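Local coordinates for YkuI protein (Bacillus subtilis, PDB 2BAS) that binds the second messenger cyclic di-GMP through its EAL domain, a domain generally credited with cyclic di-GMP phosphodiesterase activity, at residues A[240-245]-A[283-288]; A[176-181]-A[217-222]. All blocks are in the same frame, centred on the assembly; numbering follows the deposited sequence.

In the fold
The two contacts follow one another along the chain, one within the EAL barrel and one between it and the long helix beyond, their centres 19 Å apart and their nearest atoms about 5 Å apart, without touching. In interaction 2 the end of strand 172-178 and the loop after it meet helix 211-226, in the helix layer outside the barrel strands; the same strand end carries Asp176, whose carboxylate lies close to that of Glu233. Interaction 1 faces outward and joins barrel helix 238-246 to helix 271-311, the long rod leading to the C-terminal domain. Tyr243 packs on Glu213 and Leu216 of helix 211-226, so neighbouring barrel helices connect the two places. The second subunit reaches residues at both contacts.

Interaction 1 of 2, residues A[240-245]-A[283-288]; sequences QLQYAW and THEKKK
Trp245 and Glu285 bring together two helices at the junction between the EAL barrel and the long helix 271-311, which carries the chain on to the C-terminal domain. The helix segments cross at -59° and come no nearer than 12.7 Å between axes, so long side chains have to span the gap. Trp245 does so by setting CG anti to the backbone N (chi1 178°), which sends the indole out toward the rod. The six-membered end of the ring arrives edge-on: CZ3 lies 3.7 Å from Glu285 CG, with that methylene in the ring plane. Glu285 runs past the indole in the opposite direction, and its chain, folded at the CB-CG bond, swings the carboxylate away from the ring edge and toward Gln242. Phe278, earlier on the same rod, stacks with Trp245. Ser369 and Leu375 of the second subunit pack on Trp245 and Glu285 respectively, placing the junction beside the dimer partner.

The polar part is looser. Gln242 also bends at its second torsion and brings its amide up to Glu285, but the amide and carboxylate planes are turned 66° apart and the groups are not hydrogen-bonded. Arg246 offers the same carboxylate a long, weak ion pair. Gln242 OE1 approaches His284 CD2 at 4.4 Å, while Gln242 NE2 stays 4.1 Å from Glu285 OE2.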
# COMPACT_ATOMS: atom_id res chain seq x y z
N GLN A 240 3.67 19.65 8.01
CA GLN A 240 3.06 19.13 6.78
C GLN A 240 4.06 19.05 5.63
O GLN A 240 4.07 18.09 4.86
CB GLN A 240 1.83 19.95 6.39
CG GLN A 240 0.63 19.71 7.30
CD GLN A 240 -0.46 20.76 7.17
OE1 GLN A 240 -1.64 20.45 7.29
NE2 GLN A 240 -0.07 22.01 6.94
N LEU A 241 4.92 20.07 5.53
CA LEU A 241 6.01 20.08 4.56
C LEU A 241 7.01 18.99 4.92
O LEU A 241 7.44 18.23 4.06
CB LEU A 241 6.69 21.45 4.53
CG LEU A 241 7.82 21.63 3.51
CD1 LEU A 241 7.33 21.40 2.08
CD2 LEU A 241 8.47 22.99 3.66
N GLN A 242 7.35 18.94 6.21
CA GLN A 242 8.16 17.87 6.78
C GLN A 242 7.59 16.52 6.35
O GLN A 242 8.29 15.70 5.77
CB GLN A 242 8.19 18.00 8.32
CG GLN A 242 8.20 16.69 9.13
CD GLN A 242 9.56 16.02 9.20
OE1 GLN A 242 10.47 16.49 9.90
NE2 GLN A 242 9.71 14.90 8.49
N TYR A 243 6.30 16.32 6.61
CA TYR A 243 5.68 15.05 6.29
C TYR A 243 5.81 14.67 4.82
O TYR A 243 6.22 13.55 4.50
CB TYR A 243 4.21 15.02 6.73
CG TYR A 243 3.58 13.68 6.46
CD1 TYR A 243 3.63 12.67 7.41
CD2 TYR A 243 2.96 13.42 5.22
CE1 TYR A 243 3.06 11.42 7.15
CE2 TYR A 243 2.40 12.17 4.95
CZ TYR A 243 2.45 11.18 5.92
OH TYR A 243 1.89 9.95 5.67
N ALA A 244 5.48 15.61 3.93
CA ALA A 244 5.52 15.37 2.48
C ALA A 244 6.90 14.94 2.03
O ALA A 244 7.07 13.96 1.29
CB ALA A 244 5.10 16.63 1.74
N TRP A 245 7.90 15.67 2.49
CA TRP A 245 9.27 15.41 2.13
C TRP A 245 9.76 14.03 2.59
O TRP A 245 10.46 13.35 1.85
CB TRP A 245 10.15 16.51 2.67
CG TRP A 245 11.57 16.29 2.39
CD1 TRP A 245 12.25 16.69 1.29
CD2 TRP A 245 12.49 15.56 3.20
NE1 TRP A 245 13.56 16.28 1.37
CE2 TRP A 245 13.73 15.57 2.54
CE3 TRP A 245 12.39 14.90 4.43
CZ2 TRP A 245 14.86 14.97 3.06
CZ3 TRP A 245 13.52 14.29 4.96
CH2 TRP A 245 14.74 14.33 4.27
N THR A 283 19.21 16.26 8.19
CA THR A 283 19.96 16.06 9.43
C THR A 283 19.14 15.41 10.55
O THR A 283 19.66 14.61 11.33
CB THR A 283 20.58 17.38 9.95
OG1 THR A 283 19.59 18.40 9.94
CG2 THR A 283 21.73 17.82 9.05
N HIS A 284 17.85 15.74 10.61
CA HIS A 284 16.95 15.12 11.59
C HIS A 284 16.69 13.66 11.23
O HIS A 284 16.54 12.83 12.12
CB HIS A 284 15.65 15.91 11.74
CG HIS A 284 14.71 15.33 12.76
ND1 HIS A 284 14.96 15.36 14.11
CD2 HIS A 284 13.51 14.70 12.61
CE1 HIS A 284 13.97 14.77 14.76
NE2 HIS A 284 13.08 14.37 13.87
N GLU A 285 16.64 13.37 9.92
CA GLU A 285 16.44 11.99 9.45
C GLU A 285 17.69 11.13 9.56
O GLU A 285 17.59 9.94 9.89
CB GLU A 285 15.90 11.94 8.03
CG GLU A 285 14.43 12.31 7.91
CD GLU A 285 13.49 11.38 8.67
OE1 GLU A 285 13.77 10.15 8.77
OE2 GLU A 285 12.45 11.89 9.16
N LYS A 286 18.85 11.74 9.28
CA LYS A 286 20.13 11.07 9.43
C LYS A 286 20.22 10.57 10.86
O LYS A 286 20.42 9.38 11.10
CB LYS A 286 21.31 12.00 9.13
CG LYS A 286 21.38 12.58 7.70
CD LYS A 286 21.79 11.55 6.65
CE LYS A 286 23.29 11.49 6.47
NZ LYS A 286 23.84 12.79 6.06
N LYS A 287 20.03 11.50 11.80
CA LYS A 287 20.08 11.25 13.24
C LYS A 287 19.08 10.19 13.66
O LYS A 287 19.38 9.35 14.50
CB LYS A 287 19.84 12.56 14.02
CG LYS A 287 19.99 12.45 15.54
CD LYS A 287 19.98 13.82 16.24
CE LYS A 287 18.60 14.50 16.20
NZ LYS A 287 18.63 15.92 16.67
N LYS A 288 17.90 10.22 13.05
CA LYS A 288 16.84 9.27 13.34
C LYS A 288 17.19 7.87 12.85
O LYS A 288 16.91 6.89 13.53
CB LYS A 288 15.53 9.76 12.73
CG LYS A 288 14.29 9.02 13.19
CD LYS A 288 13.05 9.81 12.80
CE LYS A 288 11.77 9.08 13.15
NZ LYS A 288 10.61 9.96 12.81

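Interaction 2 of 2, residues A[176-181]-A[217-222]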
# COMPACT_ATOMS: atom_id res chain seq x y z
N ASP A 176 -7.00 12.99 -7.80
CA ASP A 176 -7.22 13.92 -6.68
C ASP A 176 -7.78 13.15 -5.46
O ASP A 176 -8.27 12.02 -5.59
CB ASP A 176 -8.23 14.99 -7.11
CG ASP A 176 -8.12 16.27 -6.30
OD1 ASP A 176 -7.28 16.34 -5.32
OD2 ASP A 176 -8.86 17.29 -6.59
N ASN A 177 -7.67 13.82 -4.32
CA ASN A 177 -8.14 13.32 -2.99
C ASN A 177 -7.70 11.88 -2.69
O ASN A 177 -8.51 11.01 -2.32
CB ASN A 177 -9.67 13.32 -2.93
CG ASN A 177 -10.29 14.69 -3.14
OD1 ASN A 177 -9.58 15.70 -3.10
ND2 ASN A 177 -11.59 14.80 -3.37
N ILE A 178 -6.43 11.61 -2.84
CA ILE A 178 -5.91 10.26 -2.56
C ILE A 178 -5.57 10.13 -1.07
O ILE A 178 -5.06 11.08 -0.45
CB ILE A 178 -4.67 9.98 -3.41
CG1 ILE A 178 -4.96 9.99 -4.91
CG2 ILE A 178 -4.03 8.62 -3.11
CD1 ILE A 178 -6.03 8.96 -5.32
N GLY A 179 -5.88 8.95 -0.56
CA GLY A 179 -5.64 8.58 0.84
C GLY A 179 -6.92 8.67 1.67
O GLY A 179 -7.18 7.83 2.54
N LYS A 180 -7.70 9.67 1.36
CA LYS A 180 -8.94 9.95 2.09
C LYS A 180 -10.21 9.41 1.39
O LYS A 180 -10.63 8.27 1.57
CB LYS A 180 -9.08 11.47 2.25
CG LYS A 180 -10.26 11.88 3.13
CD LYS A 180 -9.93 11.96 4.62
CE LYS A 180 -11.02 12.67 5.43
NZ LYS A 180 -10.68 12.82 6.85
N GLU A 181 -10.82 10.23 0.60
CA GLU A 181 -12.09 9.87 -0.05
C GLU A 181 -11.89 8.97 -1.26
O GLU A 181 -12.72 8.10 -1.56
CB GLU A 181 -12.77 11.15 -0.45
CG GLU A 181 -12.05 12.36 0.13
CD GLU A 181 -12.88 13.14 1.16
OE1 GLU A 181 -12.42 14.23 1.67
OE2 GLU A 181 -14.04 12.70 1.53
N TYR A 217 1.16 5.30 3.41
CA TYR A 217 2.37 4.49 3.24
C TYR A 217 2.20 3.40 2.17
O TYR A 217 3.08 3.24 1.31
CB TYR A 217 2.83 3.93 4.61
CG TYR A 217 3.72 2.72 4.55
CD1 TYR A 217 5.08 2.83 4.23
CD2 TYR A 217 3.21 1.44 4.83
CE1 TYR A 217 5.91 1.69 4.20
CE2 TYR A 217 4.02 0.30 4.79
CZ TYR A 217 5.36 0.43 4.48
OH TYR A 217 6.15 -0.70 4.44
N SER A 218 1.08 2.68 2.18
CA SER A 218 0.84 1.66 1.16
C SER A 218 0.59 2.27 -0.22
O SER A 218 0.97 1.69 -1.24
CB SER A 218 -0.31 0.73 1.55
OG SER A 218 -1.55 1.38 1.41
N ILE A 219 -0.05 3.43 -0.24
CA ILE A 219 -0.27 4.16 -1.49
C ILE A 219 1.07 4.63 -2.07
O ILE A 219 1.30 4.54 -3.27
CB ILE A 219 -1.24 5.34 -1.29
CG1 ILE A 219 -2.66 4.80 -1.04
CG2 ILE A 219 -1.20 6.28 -2.50
CD1 ILE A 219 -3.69 5.85 -0.59
N SER A 220 1.93 5.13 -1.18
CA SER A 220 3.26 5.60 -1.54
C SER A 220 4.07 4.50 -2.27
O SER A 220 4.70 4.77 -3.30
CB SER A 220 3.98 6.04 -0.26
OG SER A 220 5.17 6.76 -0.52
N LEU A 221 4.02 3.28 -1.74
CA LEU A 221 4.71 2.13 -2.31
C LEU A 221 4.22 1.78 -3.69
O LEU A 221 5.02 1.65 -4.62
CB LEU A 221 4.54 0.88 -1.45
CG LEU A 221 5.18 0.80 -0.06
CD1 LEU A 221 4.90 -0.59 0.49
CD2 LEU A 221 6.68 1.12 -0.07
N LEU A 222 2.91 1.59 -3.81
CA LEU A 222 2.26 1.29 -5.07
C LEU A 222 2.66 2.32 -6.12
O LEU A 222 2.88 1.96 -7.29
CB LEU A 222 0.74 1.23 -4.91
CG LEU A 222 -0.17 1.11 -6.14
CD1 LEU A 222 0.12 -0.17 -6.91
CD2 LEU A 222 -1.62 1.15 -5.74
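Ile178 and Ile219 meet through methyl groups, and the flat group with a defined partner here is the Asp176 carboxylate, on the strand two residues before the contact: the Asn177 backbone N lies above its plane, 39° out of it, and donates to Asp176 OD1 at 2.7 Å. These residues begin the Asp-Asn-Ile-Gly sequence that stands where EAL domains commonly carry their Asp-Asp-Phe-Gly signature, at the C-terminal end of a strand of the TIM-like barrel. The chain turns a corner at Asn177 and directs Ile178 toward helix 211-226, which packs against it from outside the barrel.

Ile219 supplies the whole helical side of the contact. Its CG2 lies against Ile178 CG2 at 3.7 Å, two branched side chains meeting at a slant, and both residues also pack on Leu196 of the adjoining strand. The other branch of Ile219 is extended (chi2 170°), which carries CD1 to the glycine while it still touches Ile178 CG2 at 3.8 Å. With its positive phi of 101°, Gly179 presents bare backbone there. Beyond it, Lys180 O accepts a hydrogen bond from Asn184 ND2 of the second subunit, so the same loop reaches the dimer interface. The Ile219 CD1 methyl rests 3.6 Å from Gly179 CA.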